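Local atomic coordinates of glycosyltransferase Gtf1 (Streptococcus pneumoniae, PDB entry 4PQG), a protein that belongs to the GT-B glycosyltransferases, with two parallel-sheet domains and an added extended antiparallel beta-sheet, and is seen here with UDP bound. Residues Y149-Y152 with T153-S157; F174-E177 with D178-V182; D90-L93 with A94-G98; N55-H58 with L59-I63; R103-G107 with K108-V112. All coordinates share one frame; numbering follows the deposited sequence.

In the fold
Interactions 1, 2 and 5 are hairpin connections in the ten-stranded antiparallel sheet, whereas interaction 3 lies at the end of a helix and interaction 4 within one. Interaction 5 closes the hairpin at the sheet's outermost strand and is largely a surface contact, with charged chains lying over aliphatic ones. Interactions 1 and 2 close two hairpins whose facing strands, 154-163 and 166-175, are neighbours; the first is buried and aromatic, the second partly exposed and polar. Interaction 3 ends the short helix 89-93, which packs on this sheet and touches both interaction 1 and interaction 5. Interaction 4, a buried helix start beside the seven-stranded parallel sheet, meets interaction 1 through N55 and S151.

Interaction 1: Y149-Y152 with T153-S157; sequences YFSY and TRYCS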
loop_
_atom_site.group_PDB
_atom_site.type_symbol
_atom_site.label_atom_id
_atom_site.label_comp_id
_atom_site.label_asym_id
_atom_site.label_seq_id
_atom_site.Cartn_x
_atom_site.Cartn_y
_atom_site.Cartn_z
ATOM N N TYR A 149 -19.955 11.430 7.814
ATOM C CA TYR A 149 -19.349 10.452 6.916
ATOM C C TYR A 149 -20.280 9.243 6.758
ATOM O O TYR A 149 -20.768 8.725 7.757
ATOM C CB TYR A 149 -17.997 10.023 7.483
ATOM C CG TYR A 149 -17.022 11.179 7.541
ATOM C CD1 TYR A 149 -16.201 11.476 6.449
ATOM C CD2 TYR A 149 -16.959 12.019 8.663
ATOM C CE1 TYR A 149 -15.340 12.574 6.480
ATOM C CE2 TYR A 149 -16.091 13.107 8.702
ATOM C CZ TYR A 149 -15.290 13.373 7.603
ATOM O OH TYR A 149 -14.414 14.426 7.638
ATOM N N PHE A 150 -20.492 8.785 5.516
ATOM C CA PHE A 150 -21.559 7.816 5.191
ATOM C C PHE A 150 -21.088 6.568 4.440
ATOM O O PHE A 150 -20.223 6.652 3.544
ATOM C CB PHE A 150 -22.661 8.486 4.340
ATOM C CG PHE A 150 -23.203 9.764 4.924
ATOM C CD1 PHE A 150 -24.200 9.743 5.904
ATOM C CD2 PHE A 150 -22.738 10.994 4.476
ATOM C CE1 PHE A 150 -24.707 10.923 6.432
ATOM C CE2 PHE A 150 -23.233 12.178 5.006
ATOM C CZ PHE A 150 -24.221 12.143 5.985
ATOM N N SER A 151 -21.655 5.414 4.810
ATOM C CA SER A 151 -21.560 4.166 4.014
ATOM C C SER A 151 -23.001 3.854 3.602
ATOM O O SER A 151 -23.526 4.529 2.726
ATOM C CB SER A 151 -20.904 3.015 4.789
ATOM O OG SER A 151 -21.520 2.799 6.056
ATOM N N TYR A 152 -23.662 2.902 4.263
ATOM C CA TYR A 152 -25.124 2.739 4.081
ATOM C C TYR A 152 -25.911 3.590 5.087
ATOM O O TYR A 152 -27.125 3.739 4.968
ATOM C CB TYR A 152 -25.552 1.272 4.144
ATOM C CG TYR A 152 -25.169 0.517 5.418
ATOM C CD1 TYR A 152 -26.071 0.383 6.487
ATOM C CD2 TYR A 152 -23.924 -0.103 5.532
ATOM C CE1 TYR A 152 -25.715 -0.326 7.637
ATOM C CE2 TYR A 152 -23.568 -0.819 6.670
ATOM C CZ TYR A 152 -24.462 -0.934 7.717
ATOM O OH TYR A 152 -24.063 -1.649 8.836
ATOM N N THR A 153 -25.200 4.134 6.079
ATOM C CA THR A 153 -25.746 5.132 6.999
ATOM C C THR A 153 -24.571 5.972 7.504
ATOM O O THR A 153 -23.419 5.678 7.176
ATOM C CB THR A 153 -26.523 4.490 8.170
ATOM O OG1 THR A 153 -27.220 5.507 8.897
ATOM C CG2 THR A 153 -25.593 3.719 9.109
ATOM N N ARG A 154 -24.852 7.008 8.292
ATOM C CA ARG A 154 -23.778 7.796 8.908
ATOM C C ARG A 154 -23.031 6.985 9.954
ATOM O O ARG A 154 -23.617 6.538 10.926
ATOM C CB ARG A 154 -24.320 9.075 9.538
ATOM C CG ARG A 154 -23.260 9.841 10.328
ATOM C CD ARG A 154 -23.851 11.102 10.919
ATOM N NE ARG A 154 -24.801 10.813 11.987
ATOM C CZ ARG A 154 -25.478 11.751 12.638
ATOM N NH1 ARG A 154 -25.294 13.036 12.313
ATOM N NH2 ARG A 154 -26.317 11.415 13.628
ATOM N N TYR A 155 -21.725 6.815 9.752
ATOM C CA TYR A 155 -20.907 6.096 10.704
ATOM C C TYR A 155 -20.024 6.987 11.612
ATOM O O TYR A 155 -19.592 6.532 12.658
ATOM C CB TYR A 155 -20.062 5.024 9.993
ATOM C CG TYR A 155 -19.033 5.546 8.989
ATOM C CD1 TYR A 155 -17.745 5.944 9.396
ATOM C CD2 TYR A 155 -19.329 5.587 7.635
ATOM C CE1 TYR A 155 -16.800 6.382 8.471
ATOM C CE2 TYR A 155 -18.400 6.033 6.702
ATOM C CZ TYR A 155 -17.142 6.427 7.120
ATOM O OH TYR A 155 -16.254 6.844 6.158
ATOM N N CYS A 156 -19.776 8.233 11.203
ATOM C CA CYS A 156 -18.934 9.171 11.956
ATOM C C CYS A 156 -19.407 10.620 11.771
ATOM O O CYS A 156 -19.831 11.010 10.660
ATOM C CB CYS A 156 -17.460 9.024 11.506
ATOM S SG CYS A 156 -16.300 10.218 12.219
ATOM N N SER A 157 -19.344 11.407 12.853
ATOM C CA SER A 157 -19.446 12.873 12.780
ATOM C C SER A 157 -18.209 13.543 13.385
ATOM O O SER A 157 -17.654 13.071 14.380
ATOM C CB SER A 157 -20.678 13.404 13.505
ATOM O OG SER A 157 -21.863 13.047 12.838
HETATM O O HOH W 1 -17.329 7.557 3.723
#
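A beta bulge interrupts the pairing of 149-152 with 153-157: Y149 pairs with C156, but its neighbour F150 pairs with R154, and Y155 is the extra residue. The Y155 ring lies against the backbone of Y149 to S151. Its CG stands between the backbone N and the carbonyl carbon (chi1 64°), which brings one ring face under Y149 O, while Y149 CB makes a CH-pi contact 4.1 Å from the Y155 ring centroid. That same Y149 O accepts from Y155 N at 2.9 Å, and the S151 N-H, lying at the edge of the ring, is taken by T153 O at 3.0 Å. A water links Y155 OH to F150 O, so both ends of this buried tyrosine are held. C156 SG lies obliquely to the Y149 ring, 4.0 Å from Y149 CD2, in a sulfur-aromatic contact. On the face bearing F150 and R154, F150 CE1 touches R154 CB at 3.6 Å. The R154 guanidinium, nearly parallel to the F150 ring plane, continues to a salt bridge with D148 and a cation-pi contact with Y175. The hairpin joins strands 143-150 and 154-163, flanked in the sheet by strands 133-140 and 166-175.

Interaction 2: F174-E177 with D178-V182; sequences FYNE and DGTPV
N176 and V182 meet at about a right angle where a type I beta turn, N176 to G179, closes the hairpin of strands 166-175 and 181-188. The N176 side chain leaves the backbone with CG anti to its carbonyl carbon (chi1 -80°). Its CB lies 3.8 Å from D178 OD1 and equally near T180 O; CG then comes up against V182 CG2 at 3.3 Å. At the tip, OD1 is tightly packed on the same methyl and accepts from D79 N, which fixes the rotation of the amide. ND2 also lies beside V182 CG2 and gives a weak bond to a water that donates to T180 OG1. The backbone holds the hairpin with nearly straight bonds, V182 N to F174 O at 2.8 Å and N176 N to T180 O at 2.9 Å, while G179 N reaches N176 O from above its carbonyl plane to close the turn. G179 has a positive phi (91°), which suits glycine. The Y175 ring passes G179 O with CD1 and P181 CB with CE1. Within the loop D178 forms an Asx turn: its OD1 receives T180 N from above the carboxylate plane at 3.0 Å and T180 OG1 on its syn lone pair at 2.7 Å.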
loop_
_atom_site.group_PDB
_atom_site.type_symbol
_atom_site.label_atom_id
_atom_site.label_comp_id
_atom_site.label_asym_id
_atom_site.label_seq_id
_atom_site.Cartn_x
_atom_site.Cartn_y
_atom_site.Cartn_z
ATOM N N PHE A 174 -18.409 8.200 16.749
ATOM C CA PHE A 174 -18.744 7.043 15.912
ATOM C C PHE A 174 -20.075 6.441 16.349
ATOM O O PHE A 174 -20.356 6.350 17.556
ATOM C CB PHE A 174 -17.603 6.007 15.903
ATOM C CG PHE A 174 -16.417 6.445 15.077
ATOM C CD1 PHE A 174 -16.277 6.020 13.757
ATOM C CD2 PHE A 174 -15.471 7.331 15.594
ATOM C CE1 PHE A 174 -15.216 6.458 12.976
ATOM C CE2 PHE A 174 -14.401 7.763 14.823
ATOM C CZ PHE A 174 -14.274 7.327 13.505
ATOM N N TYR A 175 -20.872 6.029 15.365
ATOM C CA TYR A 175 -22.252 5.589 15.585
ATOM C C TYR A 175 -22.480 4.109 15.297
ATOM O O TYR A 175 -21.707 3.462 14.545
ATOM C CB TYR A 175 -23.216 6.392 14.705
ATOM C CG TYR A 175 -23.150 7.869 14.971
ATOM C CD1 TYR A 175 -23.903 8.440 15.990
ATOM C CD2 TYR A 175 -22.331 8.698 14.190
ATOM C CE1 TYR A 175 -23.834 9.791 16.256
ATOM C CE2 TYR A 175 -22.257 10.057 14.435
ATOM C CZ TYR A 175 -23.006 10.594 15.481
ATOM O OH TYR A 175 -22.937 11.941 15.745
ATOM N N ASN A 176 -23.552 3.592 15.906
ATOM C CA ASN A 176 -24.145 2.320 15.497
ATOM C C ASN A 176 -25.171 2.537 14.383
ATOM O O ASN A 176 -25.543 3.677 14.088
ATOM C CB ASN A 176 -24.818 1.631 16.700
ATOM C CG ASN A 176 -23.831 0.899 17.591
ATOM O OD1 ASN A 176 -22.736 0.520 17.171
ATOM N ND2 ASN A 176 -24.219 0.690 18.838
ATOM N N GLU A 177 -25.643 1.443 13.779
ATOM C CA GLU A 177 -26.663 1.515 12.719
ATOM C C GLU A 177 -27.896 2.342 13.068
ATOM O O GLU A 177 -28.400 3.090 12.222
ATOM C CB GLU A 177 -27.126 0.119 12.308
ATOM C CG GLU A 177 -26.095 -0.665 11.527
ATOM C CD GLU A 177 -26.669 -1.962 10.985
ATOM O OE1 GLU A 177 -27.634 -2.501 11.574
ATOM O OE2 GLU A 177 -26.158 -2.443 9.961
ATOM N N ASP A 178 -28.360 2.233 14.309
ATOM C CA ASP A 178 -29.607 2.893 14.715
ATOM C C ASP A 178 -29.437 4.382 15.011
ATOM O O ASP A 178 -30.390 5.034 15.424
ATOM C CB ASP A 178 -30.246 2.180 15.918
ATOM C CG ASP A 178 -29.378 2.229 17.160
ATOM O OD1 ASP A 178 -28.323 2.910 17.166
ATOM O OD2 ASP A 178 -29.745 1.552 18.142
ATOM N N GLY A 179 -28.225 4.909 14.811
ATOM C CA GLY A 179 -27.970 6.335 15.013
ATOM C C GLY A 179 -27.507 6.708 16.419
ATOM O O GLY A 179 -27.243 7.883 16.694
ATOM N N THR A 180 -27.396 5.726 17.310
ATOM C CA THR A 180 -26.873 5.989 18.646
ATOM C C THR A 180 -25.339 6.018 18.639
ATOM O O THR A 180 -24.708 5.186 17.995
ATOM C CB THR A 180 -27.394 4.983 19.708
ATOM O OG1 THR A 180 -27.005 3.651 19.362
ATOM C CG2 THR A 180 -28.912 5.025 19.795
ATOM N N PRO A 181 -24.734 6.979 19.364
ATOM C CA PRO A 181 -23.275 7.055 19.427
ATOM C C PRO A 181 -22.711 5.934 20.253
ATOM O O PRO A 181 -23.335 5.530 21.229
ATOM C CB PRO A 181 -23.020 8.390 20.148
ATOM C CG PRO A 181 -24.263 8.637 20.941
ATOM C CD PRO A 181 -25.373 8.128 20.047
ATOM N N VAL A 182 -21.555 5.418 19.853
ATOM C CA VAL A 182 -20.851 4.399 20.605
ATOM C C VAL A 182 -19.752 5.047 21.437
ATOM O O VAL A 182 -19.603 4.743 22.624
ATOM C CB VAL A 182 -20.210 3.333 19.702
ATOM C CG1 VAL A 182 -19.404 2.332 20.531
ATOM C CG2 VAL A 182 -21.287 2.619 18.901
HETATM O O HOH W 2 -26.507 1.796 21.154
#

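Interaction 3: D90-L93 with A94-G98; sequences DDVL and AYFGG
A94 sits against the final turn of helix 89-93, its CB 3.4 Å from D91 O. Its N-H is shared between two carbonyls, bonding D90 O at 3.3 Å and D91 O more weakly. Next comes Y95, whose N-H turns to V92 O at 3.0 Å, a three-residue step in place of the four-residue step of an alpha helix, with the donor above the carbonyl plane. Its ring presents an edge to the helix end: D91 O lies near the ring plane there, 3.3 Å from Y95 CD2, and V92 O lies in it. Farther out the Y95 ring meets that of F150, and its hydroxyl makes a weak hydrogen bond to T153 OG1. F96 continues the tightening, its N donating to L93 O at 3.1 Å from well above the carbonyl plane. The F96 side chain runs alongside V92, pointing the same way, and the edge of its ring receives V92 CG1, which is 3.8 Å from F96 CE2. Y95 CB lies over the centre of one F96 ring face, and the ring also meets Y138, nearly parallel. G97 follows, its carbonyl accepting from K119 NZ. With the weakly positive C-H edge of Y95 facing them, D91 O and V92 O probably gain ring contacts besides their N-H bonds, while V92 and F96 turn apolar surfaces toward the sheet.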
loop_
_atom_site.group_PDB
_atom_site.type_symbol
_atom_site.label_atom_id
_atom_site.label_comp_id
_atom_site.label_asym_id
_atom_site.label_seq_id
_atom_site.Cartn_x
_atom_site.Cartn_y
_atom_site.Cartn_z
ATOM N N ASP A 90 -30.466 13.098 -0.808
ATOM C CA ASP A 90 -31.719 13.268 -0.073
ATOM C C ASP A 90 -31.611 12.686 1.315
ATOM O O ASP A 90 -32.081 13.292 2.283
ATOM C CB ASP A 90 -32.880 12.600 -0.820
ATOM C CG ASP A 90 -33.247 13.337 -2.084
ATOM O OD1 ASP A 90 -33.289 14.588 -2.056
ATOM O OD2 ASP A 90 -33.475 12.666 -3.111
ATOM N N ASP A 91 -30.999 11.509 1.405
ATOM C CA ASP A 91 -30.707 10.888 2.699
ATOM C C ASP A 91 -29.860 11.807 3.554
ATOM O O ASP A 91 -30.082 11.907 4.760
ATOM C CB ASP A 91 -29.948 9.575 2.526
ATOM C CG ASP A 91 -30.758 8.514 1.836
ATOM O OD1 ASP A 91 -31.996 8.482 2.012
ATOM O OD2 ASP A 91 -30.133 7.695 1.129
ATOM N N VAL A 92 -28.888 12.467 2.923
ATOM C CA VAL A 92 -27.974 13.384 3.620
ATOM C C VAL A 92 -28.689 14.615 4.144
ATOM O O VAL A 92 -28.509 15.000 5.310
ATOM C CB VAL A 92 -26.786 13.825 2.722
ATOM C CG1 VAL A 92 -26.082 15.046 3.299
ATOM C CG2 VAL A 92 -25.807 12.690 2.563
ATOM N N LEU A 93 -29.519 15.224 3.303
ATOM C CA LEU A 93 -30.210 16.456 3.681
ATOM C C LEU A 93 -31.224 16.245 4.818
ATOM O O LEU A 93 -31.609 17.207 5.498
ATOM C CB LEU A 93 -30.867 17.114 2.462
ATOM C CG LEU A 93 -29.950 17.544 1.304
ATOM C CD1 LEU A 93 -30.749 18.072 0.108
ATOM C CD2 LEU A 93 -28.873 18.548 1.738
ATOM N N ALA A 94 -31.632 14.991 5.033
ATOM C CA ALA A 94 -32.523 14.628 6.140
ATOM C C ALA A 94 -31.854 14.819 7.510
ATOM O O ALA A 94 -32.530 15.011 8.517
ATOM C CB ALA A 94 -33.008 13.186 5.987
ATOM N N TYR A 95 -30.527 14.749 7.547
ATOM C CA TYR A 95 -29.785 14.994 8.790
ATOM C C TYR A 95 -29.765 16.489 9.150
ATOM O O TYR A 95 -29.591 16.861 10.311
ATOM C CB TYR A 95 -28.358 14.457 8.684
ATOM C CG TYR A 95 -28.239 12.942 8.714
ATOM C CD1 TYR A 95 -28.000 12.260 9.915
ATOM C CD2 TYR A 95 -28.357 12.190 7.543
ATOM C CE1 TYR A 95 -27.895 10.869 9.944
ATOM C CE2 TYR A 95 -28.260 10.803 7.559
ATOM C CZ TYR A 95 -28.020 10.145 8.761
ATOM O OH TYR A 95 -27.893 8.765 8.778
ATOM N N PHE A 96 -29.944 17.341 8.147
ATOM C CA PHE A 96 -29.917 18.781 8.359
ATOM C C PHE A 96 -31.332 19.339 8.190
ATOM O O PHE A 96 -32.209 18.670 7.652
ATOM C CB PHE A 96 -28.884 19.432 7.422
ATOM C CG PHE A 96 -27.543 18.720 7.419
ATOM C CD1 PHE A 96 -26.644 18.866 8.486
ATOM C CD2 PHE A 96 -27.182 17.874 6.365
ATOM C CE1 PHE A 96 -25.416 18.206 8.487
ATOM C CE2 PHE A 96 -25.956 17.209 6.372
ATOM C CZ PHE A 96 -25.073 17.371 7.433
ATOM N N GLY A 97 -31.574 20.543 8.690
ATOM C CA GLY A 97 -32.904 21.151 8.558
ATOM C C GLY A 97 -33.334 21.319 7.112
ATOM O O GLY A 97 -32.495 21.385 6.219
ATOM N N GLY A 98 -34.643 21.391 6.883
ATOM C CA GLY A 98 -35.190 21.475 5.525
ATOM C C GLY A 98 -35.128 22.857 4.901
ATOM O O GLY A 98 -34.455 23.754 5.412
#

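Interaction 4: N55-H58 with L59-I63; sequences NIQH and LTANI
The Q57 amide swings toward A61, one turn later in helix 56-63, which links strands 42-47 and 70-72 of the seven-stranded parallel sheet in a beta-alpha-beta unit. Its CG is anti to the backbone N (chi1 -172°), but the chain bends at the next bond, bringing NE2 to 3.5 Å from A61 CB; NE2 also donates to D67 OD1, which holds the amide there. N55 is the N-cap: its OD1 accepts Q57 N at 3.0 Å, from above the amide plane, and its ND2 bonds to A83 O and T85 OG1. The N55 CB lies over the centre of one H58 ring face, bracing cap and first turn together; H58 NE2 bonds to T85 N. Regular helical bonds follow, with T60 N to I56 O at 3.0 Å and A61 N to Q57 O at 2.9 Å. T60 and I56 face strand 42-47 through F47, their own branches lightly touching. One turn on, N62 CB rests 3.3 Å from H58 O, the same carbonyl that accepts N62 N at 3.2 Å.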
loop_
_atom_site.group_PDB
_atom_site.type_symbol
_atom_site.label_atom_id
_atom_site.label_comp_id
_atom_site.label_asym_id
_atom_site.label_seq_id
_atom_site.Cartn_x
_atom_site.Cartn_y
_atom_site.Cartn_z
ATOM N N ASN A 55 -14.384 6.488 1.987
ATOM C CA ASN A 55 -14.923 5.300 2.633
ATOM C C ASN A 55 -13.868 4.186 2.521
ATOM O O ASN A 55 -13.487 3.816 1.421
ATOM C CB ASN A 55 -16.228 4.876 1.936
ATOM C CG ASN A 55 -16.870 3.648 2.569
ATOM O OD1 ASN A 55 -16.231 2.905 3.321
ATOM N ND2 ASN A 55 -18.157 3.434 2.266
ATOM N N ILE A 56 -13.395 3.649 3.651
ATOM C CA ILE A 56 -12.332 2.648 3.604
ATOM C C ILE A 56 -12.689 1.432 2.723
ATOM O O ILE A 56 -11.814 0.832 2.095
ATOM C CB ILE A 56 -11.829 2.233 5.030
ATOM C CG1 ILE A 56 -10.446 1.552 4.932
ATOM C CG2 ILE A 56 -12.866 1.375 5.767
ATOM C CD1 ILE A 56 -9.820 1.153 6.260
ATOM N N GLN A 57 -13.979 1.093 2.654
ATOM C CA GLN A 57 -14.428 -0.024 1.844
ATOM C C GLN A 57 -14.109 0.217 0.359
ATOM O O GLN A 57 -13.774 -0.712 -0.377
ATOM C CB GLN A 57 -15.931 -0.266 2.036
ATOM C CG GLN A 57 -16.431 -1.550 1.370
ATOM C CD GLN A 57 -16.666 -1.388 -0.118
ATOM O OE1 GLN A 57 -16.802 -0.275 -0.608
ATOM N NE2 GLN A 57 -16.712 -2.504 -0.848
ATOM N N HIS A 58 -14.231 1.455 -0.086
ATOM C CA HIS A 58 -13.910 1.766 -1.483
ATOM C C HIS A 58 -12.472 1.441 -1.782
ATOM O O HIS A 58 -12.152 0.925 -2.850
ATOM C CB HIS A 58 -14.208 3.218 -1.796
ATOM C CG HIS A 58 -15.648 3.597 -1.607
ATOM N ND1 HIS A 58 -16.053 4.872 -1.576
ATOM C CD2 HIS A 58 -16.789 2.814 -1.420
ATOM C CE1 HIS A 58 -17.392 4.907 -1.401
ATOM N NE2 HIS A 58 -17.835 3.652 -1.301
ATOM N N LEU A 59 -11.598 1.722 -0.820
ATOM C CA LEU A 59 -10.160 1.499 -0.980
ATOM C C LEU A 59 -9.789 0.011 -0.948
ATOM O O LEU A 59 -8.965 -0.464 -1.770
ATOM C CB LEU A 59 -9.381 2.279 0.089
ATOM C CG LEU A 59 -9.587 3.807 0.085
ATOM C CD1 LEU A 59 -8.964 4.498 1.292
ATOM C CD2 LEU A 59 -9.091 4.451 -1.206
ATOM N N THR A 60 -10.373 -0.721 -0.003
ATOM C CA THR A 60 -10.061 -2.134 0.155
ATOM C C THR A 60 -10.616 -2.944 -1.020
ATOM O O THR A 60 -9.933 -3.842 -1.529
ATOM C CB THR A 60 -10.581 -2.686 1.509
ATOM O OG1 THR A 60 -11.992 -2.458 1.622
ATOM C CG2 THR A 60 -9.872 -1.999 2.658
ATOM N N ALA A 61 -11.831 -2.618 -1.471
ATOM C CA ALA A 61 -12.437 -3.324 -2.607
ATOM C C ALA A 61 -11.580 -3.081 -3.851
ATOM O O ALA A 61 -11.326 -4.002 -4.634
ATOM C CB ALA A 61 -13.868 -2.860 -2.855
ATOM N N ASN A 62 -11.111 -1.842 -3.997
ATOM C CA ASN A 62 -10.256 -1.452 -5.112
ATOM C C ASN A 62 -9.027 -2.352 -5.277
ATOM O O ASN A 62 -8.657 -2.704 -6.392
ATOM C CB ASN A 62 -9.821 0.016 -4.974
ATOM C CG ASN A 62 -8.985 0.494 -6.156
ATOM O OD1 ASN A 62 -9.439 0.468 -7.310
ATOM N ND2 ASN A 62 -7.777 0.964 -5.876
ATOM N N ILE A 63 -8.414 -2.726 -4.160
ATOM C CA ILE A 63 -7.177 -3.488 -4.148
ATOM C C ILE A 63 -7.488 -4.992 -4.117
ATOM O O ILE A 63 -6.602 -5.837 -4.257
ATOM C CB ILE A 63 -6.294 -3.024 -2.953
ATOM C CG1 ILE A 63 -4.813 -3.218 -3.224
ATOM C CG2 ILE A 63 -6.689 -3.691 -1.652
ATOM C CD1 ILE A 63 -3.971 -2.657 -2.093
#

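Interaction 5: R103-G107 with K108-V112; sequences REKNG and KVLRV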
loop_
_atom_site.group_PDB
_atom_site.type_symbol
_atom_site.label_atom_id
_atom_site.label_comp_id
_atom_site.label_asym_id
_atom_site.label_seq_id
_atom_site.Cartn_x
_atom_site.Cartn_y
_atom_site.Cartn_z
ATOM N N ARG A 103 -28.961 24.913 -5.587
ATOM C CA ARG A 103 -27.695 24.193 -5.505
ATOM C C ARG A 103 -26.600 24.814 -6.369
ATOM O O ARG A 103 -26.857 25.705 -7.185
ATOM C CB ARG A 103 -27.895 22.739 -5.923
ATOM C CG ARG A 103 -29.119 22.108 -5.306
ATOM C CD ARG A 103 -29.263 20.656 -5.689
ATOM N NE ARG A 103 -30.130 20.000 -4.723
ATOM C CZ ARG A 103 -30.320 18.690 -4.644
ATOM N NH1 ARG A 103 -29.704 17.870 -5.489
ATOM N NH2 ARG A 103 -31.128 18.201 -3.713
ATOM N N GLU A 104 -25.373 24.349 -6.153
ATOM C CA GLU A 104 -24.272 24.567 -7.081
ATOM C C GLU A 104 -23.493 23.265 -7.159
ATOM O O GLU A 104 -23.183 22.658 -6.133
ATOM C CB GLU A 104 -23.348 25.682 -6.601
ATOM C CG GLU A 104 -23.801 27.081 -6.955
ATOM C CD GLU A 104 -23.157 28.138 -6.077
ATOM O OE1 GLU A 104 -23.786 29.206 -5.898
ATOM O OE2 GLU A 104 -22.035 27.905 -5.555
ATOM N N LYS A 105 -23.197 22.833 -8.377
ATOM C CA LYS A 105 -22.379 21.654 -8.587
ATOM C C LYS A 105 -21.074 22.036 -9.272
ATOM O O LYS A 105 -21.042 22.922 -10.126
ATOM C CB LYS A 105 -23.134 20.620 -9.407
ATOM C CG LYS A 105 -22.572 19.218 -9.310
ATOM C CD LYS A 105 -23.501 18.246 -10.009
ATOM C CE LYS A 105 -22.975 16.827 -9.954
ATOM N NZ LYS A 105 -21.696 16.678 -10.706
ATOM N N ASN A 106 -20.003 21.372 -8.859
ATOM C CA ASN A 106 -18.682 21.563 -9.419
ATOM C C ASN A 106 -17.952 20.237 -9.262
ATOM O O ASN A 106 -17.351 19.972 -8.216
ATOM C CB ASN A 106 -17.955 22.688 -8.685
ATOM C CG ASN A 106 -16.725 23.180 -9.424
ATOM O OD1 ASN A 106 -16.036 22.417 -10.107
ATOM N ND2 ASN A 106 -16.437 24.472 -9.285
ATOM N N GLY A 107 -18.039 19.395 -10.291
ATOM C CA GLY A 107 -17.520 18.029 -10.230
ATOM C C GLY A 107 -18.222 17.236 -9.138
ATOM O O GLY A 107 -19.455 17.139 -9.123
ATOM N N LYS A 108 -17.432 16.694 -8.211
ATOM C CA LYS A 108 -17.939 15.889 -7.085
ATOM C C LYS A 108 -18.460 16.745 -5.916
ATOM O O LYS A 108 -18.971 16.209 -4.927
ATOM C CB LYS A 108 -16.830 14.970 -6.563
ATOM C CG LYS A 108 -16.444 13.835 -7.493
ATOM C CD LYS A 108 -15.233 13.093 -6.962
ATOM C CE LYS A 108 -14.889 11.913 -7.850
ATOM N NZ LYS A 108 -13.757 11.150 -7.266
ATOM N N VAL A 109 -18.307 18.064 -6.016
ATOM C CA VAL A 109 -18.668 18.964 -4.930
ATOM C C VAL A 109 -20.049 19.589 -5.179
ATOM O O VAL A 109 -20.219 20.393 -6.103
ATOM C CB VAL A 109 -17.586 20.030 -4.720
ATOM C CG1 VAL A 109 -17.913 20.912 -3.526
ATOM C CG2 VAL A 109 -16.215 19.367 -4.548
ATOM N N LEU A 110 -21.037 19.170 -4.386
ATOM C CA LEU A 110 -22.399 19.695 -4.492
ATOM C C LEU A 110 -22.758 20.530 -3.272
ATOM O O LEU A 110 -22.847 20.020 -2.148
ATOM C CB LEU A 110 -23.412 18.562 -4.689
ATOM C CG LEU A 110 -24.882 18.921 -4.969
ATOM C CD1 LEU A 110 -25.076 19.440 -6.397
ATOM C CD2 LEU A 110 -25.796 17.722 -4.730
ATOM N N ARG A 111 -22.947 21.823 -3.491
ATOM C CA ARG A 111 -23.324 22.703 -2.407
ATOM C C ARG A 111 -24.813 23.008 -2.476
ATOM O O ARG A 111 -25.316 23.455 -3.511
ATOM C CB ARG A 111 -22.486 23.980 -2.423
ATOM C CG ARG A 111 -22.676 24.822 -1.180
ATOM C CD ARG A 111 -21.514 25.762 -0.967
ATOM N NE ARG A 111 -20.281 25.039 -0.663
ATOM C CZ ARG A 111 -19.113 25.626 -0.423
ATOM N NH1 ARG A 111 -19.017 26.953 -0.452
ATOM N NH2 ARG A 111 -18.044 24.886 -0.151
ATOM N N VAL A 112 -25.500 22.747 -1.366
ATOM C CA VAL A 112 -26.933 22.926 -1.250
ATOM C C VAL A 112 -27.195 24.119 -0.338
ATOM O O VAL A 112 -26.769 24.155 0.830
ATOM C CB VAL A 112 -27.608 21.634 -0.741
ATOM C CG1 VAL A 112 -29.098 21.833 -0.477
ATOM C CG2 VAL A 112 -27.381 20.501 -1.733
#
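Strands 103-106 and 109-112 run antiparallel, at 170° with their axes 4.7 Å apart, as a beta hairpin closed by a type II' turn from N106 to V109. E104 and R111 form a hydrogen-bonded pair, each N reaching the other's O at 2.8 Å, and N106 pairs likewise with V109. G107, with phi 61°, occupies the first corner of the turn, the position at which this turn type favours glycine. On the face carrying R103, K105, L110 and V112, L110, buried like V112, meets both R103 and K105. Its CD1 packs 3.8 Å from K105 CB and equally close to K105 CG, while CD2 reaches R103 NH1 at 4.0 Å. R103 is extended from CG to NE and runs beside V112, whose CG2 lies over one face of the guanidinium; a salt bridge from NE to E100 fixes the far end. Helix 89-93 covers part of this face, V89 touching L110 and L93 touching both R103 and V112. E104 and R111 share the other face, their charged atoms not in contact, with E104 OE2 5.9 Å from R111 NE. K105 curls its end over the turn: chi4 of -65° bends NZ round to donate to G107 O at 2.8 Å, with E128 O as a second acceptor.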